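Myo-inositol 2-dehydrogenase (Lactobacillus plantarum WCFS1, PDB 3CEA) probably catalyses the NAD-dependent oxidation of myo-inositol at its 2-hydroxyl. Local coordinates at residues 65-70 / 92-97; 139-144 / 263-268; 226-231 / 330-335. All blocks are in the same frame, centred on the assembly; numbering follows the deposited sequence.

How the contacts relate
Contact 1 (65-70/92-97) comes first along the chain and lies in the NAD-binding Rossmann domain, where helices 63-67 and 84-93 pack side by side against the parallel sheet. Contacts 2 (139-144/263-268) and 3 (226-231/330-335) lie on the opposite side of the chain's centre, about 40 and 37 Å from contact 1 between centres. These two share the mixed sheet: contact 2 packs helix 136-146 on its outermost strand within the chain, 262-265, which a second subunit extends, and contact 3 packs helix 319-338 on strand 225-232. Their centres are about 24 Å apart, their segments alternate along the chain, and both touch the third subunit, so this sheet serves folding and assembly alike.

Contact 1: residues 65-70 / 92-97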
ATOM      1  N   ASP A  65      26.937   6.458  44.654  1.00 47.61           N
ATOM      2  CA  ASP A  65      26.204   6.677  45.897  1.00 47.14           C
ATOM      3  C   ASP A  65      24.958   5.800  45.964  1.00 46.34           C
ATOM      4  O   ASP A  65      24.668   5.212  47.003  1.00 46.45           O
ATOM      5  CB  ASP A  65      25.812   8.151  46.052  1.00 47.57           C
ATOM      6  CG  ASP A  65      26.949   9.014  46.577  1.00 49.04           C
ATOM      7  OD1 ASP A  65      27.982   8.462  47.014  1.00 49.51           O
ATOM      8  OD2 ASP A  65      26.802  10.256  46.557  1.00 50.86           O
HETATM    9  N   MSE A  66      24.236   5.712  44.847  1.00 45.37           N
HETATM   10  CA  MSE A  66      23.011   4.917  44.771  1.00 44.11           C
HETATM   11  C   MSE A  66      23.281   3.424  44.957  1.00 44.31           C
HETATM   12  O   MSE A  66      22.584   2.755  45.720  1.00 44.34           O
HETATM   13  CB  MSE A  66      22.286   5.168  43.448  1.00 43.99           C
HETATM   14  CG  MSE A  66      20.911   4.513  43.359  1.00 43.39           C
HETATM   15 SE   MSE A  66      19.956   4.941  41.720  0.75 42.10          SE
HETATM   16  CE  MSE A  66      21.107   4.029  40.458  1.00 43.12           C
ATOM     17  N   ILE A  67      24.300   2.919  44.264  1.00 44.34           N
ATOM     18  CA  ILE A  67      24.666   1.502  44.311  1.00 44.43           C
ATOM     19  C   ILE A  67      25.150   1.076  45.705  1.00 44.75           C
ATOM     20  O   ILE A  67      24.918  -0.059  46.131  1.00 44.66           O
ATOM     21  CB  ILE A  67      25.709   1.151  43.207  1.00 44.32           C
ATOM     22  CG1 ILE A  67      25.074   1.299  41.817  1.00 44.25           C
ATOM     23  CG2 ILE A  67      26.260  -0.266  43.388  1.00 44.26           C
ATOM     24  CD1 ILE A  67      26.064   1.350  40.660  1.00 44.22           C
ATOM     25  N   ASP A  68      25.796   1.999  46.415  1.00 45.21           N
ATOM     26  CA  ASP A  68      26.347   1.723  47.742  1.00 45.67           C
ATOM     27  C   ASP A  68      25.369   1.993  48.893  1.00 45.96           C
ATOM     28  O   ASP A  68      25.700   1.756  50.059  1.00 46.04           O
ATOM     29  CB  ASP A  68      27.642   2.515  47.959  1.00 45.70           C
ATOM     30  CG  ASP A  68      28.742   2.130  46.978  1.00 46.22           C
ATOM     31  OD1 ASP A  68      28.758   0.974  46.496  1.00 46.23           O
ATOM     32  OD2 ASP A  68      29.598   2.995  46.692  1.00 46.25           O
ATOM     33  N   THR A  69      24.173   2.480  48.566  1.00 46.26           N
ATOM     34  CA  THR A  69      23.184   2.837  49.589  1.00 46.69           C
ATOM     35  C   THR A  69      21.883   2.046  49.455  1.00 46.80           C
ATOM     36  O   THR A  69      21.271   1.680  50.458  1.00 46.86           O
ATOM     37  CB  THR A  69      22.862   4.353  49.578  1.00 46.72           C
ATOM     38  OG1 THR A  69      24.077   5.106  49.475  1.00 47.49           O
ATOM     39  CG2 THR A  69      22.128   4.768  50.849  1.00 47.39           C
ATOM     40  N   GLU A  70      21.462   1.791  48.219  1.00 47.02           N
ATOM     41  CA  GLU A  70      20.176   1.147  47.969  1.00 47.14           C
ATOM     42  C   GLU A  70      20.254  -0.376  48.044  1.00 47.23           C
ATOM     43  O   GLU A  70      21.251  -0.985  47.646  1.00 46.79           O
ATOM     44  CB  GLU A  70      19.606   1.577  46.614  1.00 47.20           C
ATOM     45  CG  GLU A  70      19.296   3.067  46.496  1.00 47.52           C
ATOM     46  CD  GLU A  70      18.092   3.505  47.319  1.00 47.98           C
ATOM     47  OE1 GLU A  70      17.055   2.806  47.305  1.00 47.32           O
ATOM     48  OE2 GLU A  70      18.183   4.563  47.973  1.00 48.07           O
HETATM   49  N   MSE A  92      28.476  -4.616  38.618  1.00 43.84           N
HETATM   50  CA  MSE A  92      28.825  -6.041  38.620  1.00 44.09           C
HETATM   51  C   MSE A  92      29.604  -6.413  39.886  1.00 44.06           C
HETATM   52  O   MSE A  92      29.333  -7.442  40.507  1.00 44.06           O
HETATM   53  CB  MSE A  92      29.648  -6.418  37.380  1.00 44.13           C
HETATM   54  CG  MSE A  92      28.910  -6.352  36.040  1.00 45.21           C
HETATM   55 SE   MSE A  92      27.566  -7.739  35.721  0.75 48.16          SE
HETATM   56  CE  MSE A  92      28.591  -9.284  36.083  1.00 46.73           C
ATOM     57  N   ASN A  93      30.560  -5.563  40.261  1.00 43.92           N
ATOM     58  CA  ASN A  93      31.380  -5.768  41.458  1.00 43.98           C
ATOM     59  C   ASN A  93      30.594  -5.686  42.765  1.00 44.24           C
ATOM     60  O   ASN A  93      31.023  -6.223  43.789  1.00 44.37           O
ATOM     61  CB  ASN A  93      32.545  -4.773  41.492  1.00 43.87           C
ATOM     62  CG  ASN A  93      33.660  -5.138  40.532  1.00 43.48           C
ATOM     63  OD1 ASN A  93      33.901  -6.313  40.254  1.00 44.21           O
ATOM     64  ND2 ASN A  93      34.356  -4.127  40.028  1.00 42.71           N
ATOM     65  N   ALA A  94      29.451  -5.006  42.724  1.00 44.25           N
ATOM     66  CA  ALA A  94      28.585  -4.873  43.888  1.00 44.33           C
ATOM     67  C   ALA A  94      27.535  -5.983  43.952  1.00 44.61           C
ATOM     68  O   ALA A  94      26.622  -5.934  44.780  1.00 44.89           O
ATOM     69  CB  ALA A  94      27.925  -3.505  43.897  1.00 44.41           C
ATOM     70  N   GLY A  95      27.667  -6.977  43.075  1.00 44.74           N
ATOM     71  CA  GLY A  95      26.795  -8.155  43.088  1.00 44.67           C
ATOM     72  C   GLY A  95      25.485  -7.998  42.338  1.00 44.71           C
ATOM     73  O   GLY A  95      24.656  -8.913  42.324  1.00 44.98           O
ATOM     74  N   LEU A  96      25.303  -6.843  41.704  1.00 44.45           N
ATOM     75  CA  LEU A  96      24.069  -6.523  40.996  1.00 44.08           C
ATOM     76  C   LEU A  96      23.968  -7.224  39.642  1.00 43.96           C
ATOM     77  O   LEU A  96      24.978  -7.501  38.991  1.00 43.69           O
ATOM     78  CB  LEU A  96      23.951  -5.005  40.800  1.00 44.07           C
ATOM     79  CG  LEU A  96      23.361  -4.101  41.893  1.00 43.84           C
ATOM     80  CD1 LEU A  96      24.072  -4.230  43.238  1.00 45.57           C
ATOM     81  CD2 LEU A  96      23.392  -2.658  41.423  1.00 43.92           C
ATOM     82  N   ASN A  97      22.735  -7.518  39.238  1.00 43.77           N
ATOM     83  CA  ASN A  97      22.446  -7.941  37.875  1.00 43.59           C
ATOM     84  C   ASN A  97      22.277  -6.690  37.028  1.00 43.43           C
ATOM     85  O   ASN A  97      21.658  -5.720  37.466  1.00 43.27           O
ATOM     86  CB  ASN A  97      21.184  -8.806  37.832  1.00 43.71           C
ATOM     87  CG  ASN A  97      21.320 -10.076  38.654  1.00 44.40           C
ATOM     88  OD1 ASN A  97      21.885 -11.072  38.195  1.00 45.21           O
ATOM     89  ND2 ASN A  97      20.801 -10.048  39.877  1.00 43.63           N
TER
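Ile67 meets Ala94 and Leu96 where the C-terminal parts of two neighbouring helices of the Rossmann fold, 63-67 and 84-93, pack beside the parallel sheet. The packed part centres on one methyl, Ile67 CG2. Ala94 CB lies 3.7 Å from Ile67 CG2. Leu96 CD2 approaches the same Ile67 CG2 at a looser 4.2 Å. The chi1 of -66° places CG1 beside the backbone N, which leaves CG2 opposite that N and facing the other segment. Ile67 and Leu96 are buried and both also rest on Ile75 of strand 74-77, so branched aliphatic residues suit this inner side, bridging from the helix to the sheet strand.

The outer side is different. Ala94 is exposed: its small methyl can cover Ile67 without placing a large apolar group in solvent. Asp68 is exposed too, and its carboxylate OD2 reaches Tyr90 OH in helix 84-93, adding a polar link beside the apolar one. Gly95, with positive phi, is the C-prime residue of a Schellman motif that ends helix 84-93 and turns the chain toward strand 97-100; glycine accepts such a backbone with little strain. In that motif Leu96 N turns back to Ala91 O, and Gly95 N is bonded to Met92 O at 3.1 Å.

Contact 2: residues 139-144 / 263-268; sequences RYAKKI and VRIGEH
Ala141 lays its single methyl against the end of Ile265: Ala141 CB is 3.4 Å from Ile265 CD1, a close fit, and 3.8 Å from Ile265 CG1. Helix 136-146 covers strand 262-265 here, and the two short segments run nearly antiparallel, at 167°, with their axes 9.4 Å apart. A small residue suits the helix face at this point because the strand supplies the bulk.

One helical turn further on, Ile144 takes over. Its CG2 lies 3.8 Å from Val263 CG1, while Ile144 CD1 comes to 4.2 Å from the same Val263 CG1, and the two side chains lie alongside each other, running in opposing senses. Val263 divides its methyls between the helix residues. Its chi1 of -65° sets CG1 opposite the carbonyl carbon and in front of Ile144, leaving CG2 for Ala141, where Val263 CG2 and Ala141 CB are 4.2 Å apart. Beta-branched valine and isoleucine fit an extended strand and offer methyls to more than one neighbour.

Arg264, between Val263 and Ile265 in the strand, points away from the helix. Its guanidinium makes a salt bridge with Glu267, NH1 to OE2 at 2.8 Å although the hydrogen bond is weakly angled, and further salt bridges with Glu255 and with Glu253 of the third subunit. Residues 263-265 also pair antiparallel with a strand of the second subunit, so the mixed sheet continues across that interface. The chemistry is thus divided by strand face: only apolar carbons meet the helix, which suggests that, between these segments, close fit and exclusion of water do the work, while buried charge on the other face is probably balanced by the acids gathered round Arg264 from two subunits.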
ATOM      1  N   ARG A 139      10.820 -10.772  14.300  1.00 40.93           N
ATOM      2  CA  ARG A 139      10.678 -12.185  14.671  1.00 41.00           C
ATOM      3  C   ARG A 139       9.913 -12.995  13.622  1.00 40.86           C
ATOM      4  O   ARG A 139      10.264 -14.141  13.339  1.00 41.34           O
ATOM      5  CB  ARG A 139       9.987 -12.321  16.030  1.00 40.96           C
ATOM      6  CG  ARG A 139      10.927 -12.377  17.219  1.00 42.01           C
ATOM      7  CD  ARG A 139      10.142 -12.646  18.498  1.00 44.69           C
ATOM      8  NE  ARG A 139      10.998 -13.103  19.588  1.00 47.39           N
ATOM      9  N   TYR A 140       8.864 -12.394  13.063  1.00 40.49           N
ATOM     10  CA  TYR A 140       8.055 -13.022  12.019  1.00 40.29           C
ATOM     11  C   TYR A 140       8.881 -13.263  10.754  1.00 40.06           C
ATOM     12  O   TYR A 140       8.816 -14.340  10.156  1.00 40.13           O
ATOM     13  CB  TYR A 140       6.827 -12.154  11.716  1.00 40.06           C
ATOM     14  CG  TYR A 140       5.876 -12.721  10.684  1.00 39.43           C
ATOM     15  CD1 TYR A 140       4.982 -13.738  11.013  1.00 38.48           C
ATOM     16  CD2 TYR A 140       5.858 -12.224   9.381  1.00 40.65           C
ATOM     17  CE1 TYR A 140       4.101 -14.254  10.070  1.00 38.34           C
ATOM     18  CE2 TYR A 140       4.979 -12.732   8.429  1.00 40.05           C
ATOM     19  CZ  TYR A 140       4.106 -13.746   8.780  1.00 39.42           C
ATOM     20  OH  TYR A 140       3.239 -14.248   7.837  1.00 39.59           O
ATOM     21  N   ALA A 141       9.661 -12.256  10.372  1.00 39.87           N
ATOM     22  CA  ALA A 141      10.541 -12.334   9.213  1.00 40.15           C
ATOM     23  C   ALA A 141      11.674 -13.339   9.408  1.00 40.62           C
ATOM     24  O   ALA A 141      12.070 -14.018   8.461  1.00 40.65           O
ATOM     25  CB  ALA A 141      11.101 -10.964   8.891  1.00 39.72           C
ATOM     26  N   LYS A 142      12.191 -13.419  10.636  1.00 41.12           N
ATOM     27  CA  LYS A 142      13.228 -14.388  10.997  1.00 41.51           C
ATOM     28  C   LYS A 142      12.706 -15.818  10.877  1.00 42.16           C
ATOM     29  O   LYS A 142      13.432 -16.719  10.452  1.00 41.85           O
ATOM     30  CB  LYS A 142      13.750 -14.113  12.415  1.00 41.53           C
ATOM     31  CG  LYS A 142      14.849 -15.060  12.914  1.00 41.29           C
ATOM     32  CD  LYS A 142      16.121 -14.975  12.068  1.00 42.55           C
ATOM     33  CE  LYS A 142      17.325 -15.564  12.796  1.00 42.97           C
ATOM     34  NZ  LYS A 142      17.245 -17.047  12.952  1.00 45.89           N
ATOM     35  N   LYS A 143      11.443 -16.009  11.248  1.00 43.07           N
ATOM     36  CA  LYS A 143      10.782 -17.302  11.137  1.00 44.44           C
ATOM     37  C   LYS A 143      10.589 -17.671   9.666  1.00 44.77           C
ATOM     38  O   LYS A 143      10.855 -18.805   9.274  1.00 44.63           O
ATOM     39  CB  LYS A 143       9.443 -17.286  11.880  1.00 44.85           C
ATOM     40  CG  LYS A 143       8.843 -18.658  12.109  1.00 46.74           C
ATOM     41  CD  LYS A 143       7.434 -18.554  12.668  1.00 51.75           C
ATOM     42  CE  LYS A 143       6.744 -19.915  12.705  1.00 53.49           C
ATOM     43  NZ  LYS A 143       7.410 -20.868  13.636  1.00 53.85           N
ATOM     44  N   ILE A 144      10.141 -16.701   8.865  1.00 45.23           N
ATOM     45  CA  ILE A 144      10.000 -16.862   7.414  1.00 45.69           C
ATOM     46  C   ILE A 144      11.317 -17.323   6.784  1.00 45.98           C
ATOM     47  O   ILE A 144      11.342 -18.286   6.015  1.00 46.22           O
ATOM     48  CB  ILE A 144       9.517 -15.538   6.742  1.00 45.88           C
ATOM     49  CG1 ILE A 144       8.016 -15.337   6.965  1.00 45.31           C
ATOM     50  CG2 ILE A 144       9.844 -15.510   5.240  1.00 45.58           C
ATOM     51  CD1 ILE A 144       7.505 -13.988   6.500  1.00 45.77           C
ATOM     52  N   VAL A 263      11.711 -10.335   1.821  1.00 38.63           N
ATOM     53  CA  VAL A 263      10.862  -9.725   2.833  1.00 38.74           C
ATOM     54  C   VAL A 263      11.339  -8.307   3.081  1.00 39.28           C
ATOM     55  O   VAL A 263      12.537  -8.027   3.039  1.00 39.44           O
ATOM     56  CB  VAL A 263      10.794 -10.523   4.185  1.00 39.10           C
ATOM     57  CG1 VAL A 263      10.138 -11.900   3.993  1.00 36.78           C
ATOM     58  CG2 VAL A 263      12.167 -10.649   4.845  1.00 38.37           C
ATOM     59  N   ARG A 264      10.386  -7.409   3.299  1.00 39.54           N
ATOM     60  CA  ARG A 264      10.688  -6.072   3.775  1.00 39.84           C
ATOM     61  C   ARG A 264       9.943  -5.835   5.074  1.00 40.23           C
ATOM     62  O   ARG A 264       8.748  -6.116   5.182  1.00 40.05           O
ATOM     63  CB  ARG A 264      10.329  -5.018   2.733  1.00 39.86           C
ATOM     64  CG  ARG A 264      11.393  -4.847   1.670  1.00 40.43           C
ATOM     65  CD  ARG A 264      10.846  -4.131   0.464  1.00 39.98           C
ATOM     66  NE  ARG A 264      11.887  -3.857  -0.518  1.00 42.12           N
ATOM     67  CZ  ARG A 264      11.676  -3.285  -1.698  1.00 43.24           C
ATOM     68  NH1 ARG A 264      10.452  -2.922  -2.063  1.00 43.43           N
ATOM     69  NH2 ARG A 264      12.694  -3.073  -2.520  1.00 44.84           N
ATOM     70  N   ILE A 265      10.676  -5.339   6.064  1.00 40.62           N
ATOM     71  CA  ILE A 265      10.130  -5.067   7.380  1.00 40.77           C
ATOM     72  C   ILE A 265      10.123  -3.557   7.560  1.00 41.19           C
ATOM     73  O   ILE A 265      11.168  -2.913   7.471  1.00 41.20           O
ATOM     74  CB  ILE A 265      10.964  -5.758   8.486  1.00 40.59           C
ATOM     75  CG1 ILE A 265      11.070  -7.261   8.203  1.00 41.05           C
ATOM     76  CG2 ILE A 265      10.337  -5.526   9.859  1.00 40.35           C
ATOM     77  CD1 ILE A 265      12.420  -7.867   8.547  1.00 40.83           C
ATOM     78  N   GLY A 266       8.937  -3.001   7.786  1.00 41.46           N
ATOM     79  CA  GLY A 266       8.777  -1.563   7.962  1.00 42.02           C
ATOM     80  C   GLY A 266       9.150  -0.768   6.723  1.00 42.47           C
ATOM     81  O   GLY A 266       9.921   0.189   6.803  1.00 42.43           O
ATOM     82  N   GLU A 267       8.609  -1.172   5.577  1.00 42.89           N
ATOM     83  CA  GLU A 267       8.818  -0.449   4.328  1.00 43.77           C
ATOM     84  C   GLU A 267       8.353   0.998   4.488  1.00 43.94           C
ATOM     85  O   GLU A 267       9.058   1.935   4.105  1.00 43.82           O
ATOM     86  CB  GLU A 267       8.070  -1.138   3.190  1.00 44.20           C
ATOM     87  CG  GLU A 267       8.586  -0.807   1.803  1.00 46.58           C
ATOM     88  CD  GLU A 267       8.167  -1.830   0.761  1.00 49.67           C
ATOM     89  OE1 GLU A 267       7.402  -2.762   1.092  1.00 49.49           O
ATOM     90  OE2 GLU A 267       8.611  -1.703  -0.398  1.00 52.79           O
ATOM     91  N   HIS A 268       7.161   1.157   5.065  1.00 44.12           N
ATOM     92  CA  HIS A 268       6.646   2.453   5.500  1.00 43.47           C
ATOM     93  C   HIS A 268       6.421   2.412   7.013  1.00 43.18           C
ATOM     94  O   HIS A 268       5.937   1.402   7.538  1.00 43.60           O
ATOM     95  CB  HIS A 268       5.332   2.793   4.787  1.00 43.32           C
ATOM     96  CG  HIS A 268       5.431   2.816   3.292  1.00 43.99           C
ATOM     97  ND1 HIS A 268       4.347   2.581   2.473  1.00 45.80           N
ATOM     98  CD2 HIS A 268       6.482   3.038   2.466  1.00 43.95           C
ATOM     99  CE1 HIS A 268       4.724   2.664   1.210  1.00 45.42           C
ATOM    100  NE2 HIS A 268       6.016   2.937   1.178  1.00 45.19           N
TER

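Contact 3: residues 226-231 / 330-335; sequences GVAQLK and KACQQS
Cys332 points from helix 319-338 onto strand 225-232 of the mixed sheet in the C-terminal GFO/IDH/MocA domain, a helix-on-sheet packing. The contact can be followed outward along its short side chain. Cys332 CB, the first atom, already comes within 4.1 Å of Ala228 CB. Beyond it, a chi1 of -62° turns SG opposite the carbonyl carbon, and the sulfur touches two strand residues at once: Cys332 SG is 3.7 Å from Ala228 CB, and at the same 3.7 Å it meets Leu230 CD2.

The residue types match the spacing. Ala228 faces the helix and, being small, lets the backbones approach to 6.2 Å between its CA and that of Cys332. Leu230 starts less directly, but its longer side chain carries a methyl back to the sulfur. Cysteine is compact and fairly apolar, which suits this buried place, where Phe183 of helix 182-198 and Ala205 of strand 202-210 also pack against it. On the opposite face of the strand, Gln229 leads away from the helix to the third subunit, where its NE2 bonds weakly to Val227 O of that chain.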
ATOM      1  N   GLY A 226      25.209   8.191   7.159  1.00 46.45           N
ATOM      2  CA  GLY A 226      26.265   7.210   6.980  1.00 45.74           C
ATOM      3  C   GLY A 226      25.750   6.046   6.164  1.00 45.22           C
ATOM      4  O   GLY A 226      24.795   5.379   6.561  1.00 45.33           O
ATOM      5  N   VAL A 227      26.375   5.810   5.014  1.00 44.54           N
ATOM      6  CA  VAL A 227      26.032   4.668   4.176  1.00 43.59           C
ATOM      7  C   VAL A 227      27.202   3.692   4.171  1.00 43.57           C
ATOM      8  O   VAL A 227      28.337   4.075   3.878  1.00 43.74           O
ATOM      9  CB  VAL A 227      25.677   5.086   2.724  1.00 43.44           C
ATOM     10  CG1 VAL A 227      25.154   3.894   1.930  1.00 42.52           C
ATOM     11  CG2 VAL A 227      24.645   6.211   2.715  1.00 42.39           C
ATOM     12  N   ALA A 228      26.919   2.437   4.510  1.00 43.29           N
ATOM     13  CA  ALA A 228      27.937   1.389   4.510  1.00 42.96           C
ATOM     14  C   ALA A 228      27.537   0.206   3.639  1.00 43.02           C
ATOM     15  O   ALA A 228      26.381  -0.215   3.648  1.00 43.39           O
ATOM     16  CB  ALA A 228      28.220   0.921   5.925  1.00 42.62           C
ATOM     17  N   GLN A 229      28.500  -0.317   2.883  1.00 42.59           N
ATOM     18  CA  GLN A 229      28.337  -1.589   2.194  1.00 42.02           C
ATOM     19  C   GLN A 229      29.276  -2.611   2.823  1.00 42.00           C
ATOM     20  O   GLN A 229      30.403  -2.272   3.194  1.00 41.71           O
ATOM     21  CB  GLN A 229      28.600  -1.452   0.695  1.00 42.13           C
ATOM     22  CG  GLN A 229      28.185  -2.680  -0.119  1.00 43.15           C
ATOM     23  CD  GLN A 229      28.171  -2.426  -1.610  1.00 44.42           C
ATOM     24  OE1 GLN A 229      27.460  -1.546  -2.093  1.00 45.95           O
ATOM     25  NE2 GLN A 229      28.949  -3.207  -2.351  1.00 44.75           N
ATOM     26  N   LEU A 230      28.803  -3.853   2.947  1.00 41.64           N
ATOM     27  CA  LEU A 230      29.538  -4.901   3.651  1.00 41.47           C
ATOM     28  C   LEU A 230      29.632  -6.201   2.858  1.00 41.79           C
ATOM     29  O   LEU A 230      28.678  -6.619   2.199  1.00 41.32           O
ATOM     30  CB  LEU A 230      28.903  -5.199   5.019  1.00 41.39           C
ATOM     31  CG  LEU A 230      28.571  -4.097   6.036  1.00 41.71           C
ATOM     32  CD1 LEU A 230      27.714  -4.671   7.155  1.00 42.46           C
ATOM     33  CD2 LEU A 230      29.815  -3.435   6.618  1.00 40.52           C
ATOM     34  N   LYS A 231      30.795  -6.838   2.939  1.00 42.33           N
ATOM     35  CA  LYS A 231      31.001  -8.163   2.383  1.00 42.72           C
ATOM     36  C   LYS A 231      30.955  -9.147   3.545  1.00 42.92           C
ATOM     37  O   LYS A 231      31.700  -8.994   4.516  1.00 43.41           O
ATOM     38  CB  LYS A 231      32.351  -8.230   1.660  1.00 42.65           C
ATOM     39  CG  LYS A 231      32.565  -9.484   0.831  1.00 42.99           C
ATOM     40  CD  LYS A 231      33.951  -9.510   0.196  1.00 42.95           C
ATOM     41  CE  LYS A 231      34.117 -10.737  -0.700  1.00 44.31           C
ATOM     42  NZ  LYS A 231      35.467 -10.798  -1.333  1.00 45.65           N
ATOM     43  N   LYS A 330      32.365   0.528  14.123  1.00 45.92           N
ATOM     44  CA  LYS A 330      33.552   1.381  14.149  1.00 46.38           C
ATOM     45  C   LYS A 330      34.421   1.200  12.900  1.00 46.27           C
ATOM     46  O   LYS A 330      35.162   2.109  12.518  1.00 46.30           O
ATOM     47  CB  LYS A 330      34.370   1.145  15.425  1.00 46.77           C
ATOM     48  CG  LYS A 330      33.743   1.738  16.685  1.00 46.88           C
ATOM     49  CD  LYS A 330      34.727   1.759  17.845  1.00 47.07           C
ATOM     50  N   ALA A 331      34.312   0.030  12.270  1.00 45.79           N
ATOM     51  CA  ALA A 331      35.007  -0.246  11.014  1.00 45.35           C
ATOM     52  C   ALA A 331      34.389   0.530   9.851  1.00 44.95           C
ATOM     53  O   ALA A 331      35.096   0.944   8.936  1.00 45.03           O
ATOM     54  CB  ALA A 331      35.009  -1.741  10.722  1.00 45.52           C
ATOM     55  N   CYS A 332      33.073   0.725   9.894  1.00 44.66           N
ATOM     56  CA  CYS A 332      32.368   1.500   8.876  1.00 44.38           C
ATOM     57  C   CYS A 332      32.705   2.980   9.005  1.00 44.88           C
ATOM     58  O   CYS A 332      32.877   3.673   8.000  1.00 44.94           O
ATOM     59  CB  CYS A 332      30.858   1.298   8.986  1.00 44.28           C
ATOM     60  SG  CYS A 332      30.289  -0.395   8.713  1.00 42.92           S
ATOM     61  N   GLN A 333      32.799   3.450  10.249  1.00 45.20           N
ATOM     62  CA  GLN A 333      33.160   4.832  10.548  1.00 45.47           C
ATOM     63  C   GLN A 333      34.598   5.124  10.136  1.00 45.37           C
ATOM     64  O   GLN A 333      34.886   6.190   9.593  1.00 45.41           O
ATOM     65  CB  GLN A 333      32.955   5.137  12.037  1.00 45.53           C
ATOM     66  CG  GLN A 333      33.057   6.617  12.396  1.00 46.62           C
ATOM     67  CD  GLN A 333      31.950   7.457  11.774  1.00 49.02           C
ATOM     68  OE1 GLN A 333      30.762   7.223  12.013  1.00 48.41           O
ATOM     69  NE2 GLN A 333      32.338   8.447  10.973  1.00 50.09           N
ATOM     70  N   GLN A 334      35.490   4.168  10.394  1.00 45.21           N
ATOM     71  CA  GLN A 334      36.891   4.279  10.009  1.00 45.23           C
ATOM     72  C   GLN A 334      37.039   4.338   8.492  1.00 44.49           C
ATOM     73  O   GLN A 334      37.806   5.150   7.977  1.00 44.59           O
ATOM     74  CB  GLN A 334      37.698   3.107  10.570  1.00 45.33           C
ATOM     75  CG  GLN A 334      39.212   3.264  10.427  1.00 46.48           C
ATOM     76  CD  GLN A 334      39.974   1.987  10.745  1.00 46.39           C
ATOM     77  OE1 GLN A 334      39.405   1.014  11.243  1.00 49.82           O
ATOM     78  NE2 GLN A 334      41.273   1.988  10.458  1.00 48.71           N
ATOM     79  N   SER A 335      36.295   3.481   7.792  1.00 43.75           N
ATOM     80  CA  SER A 335      36.306   3.421   6.329  1.00 43.18           C
ATOM     81  C   SER A 335      35.971   4.768   5.691  1.00 42.93           C
ATOM     82  O   SER A 335      36.592   5.170   4.707  1.00 42.60           O
ATOM     83  CB  SER A 335      35.332   2.346   5.837  1.00 43.00           C
ATOM     84  OG  SER A 335      35.293   2.297   4.423  1.00 42.02           O
TER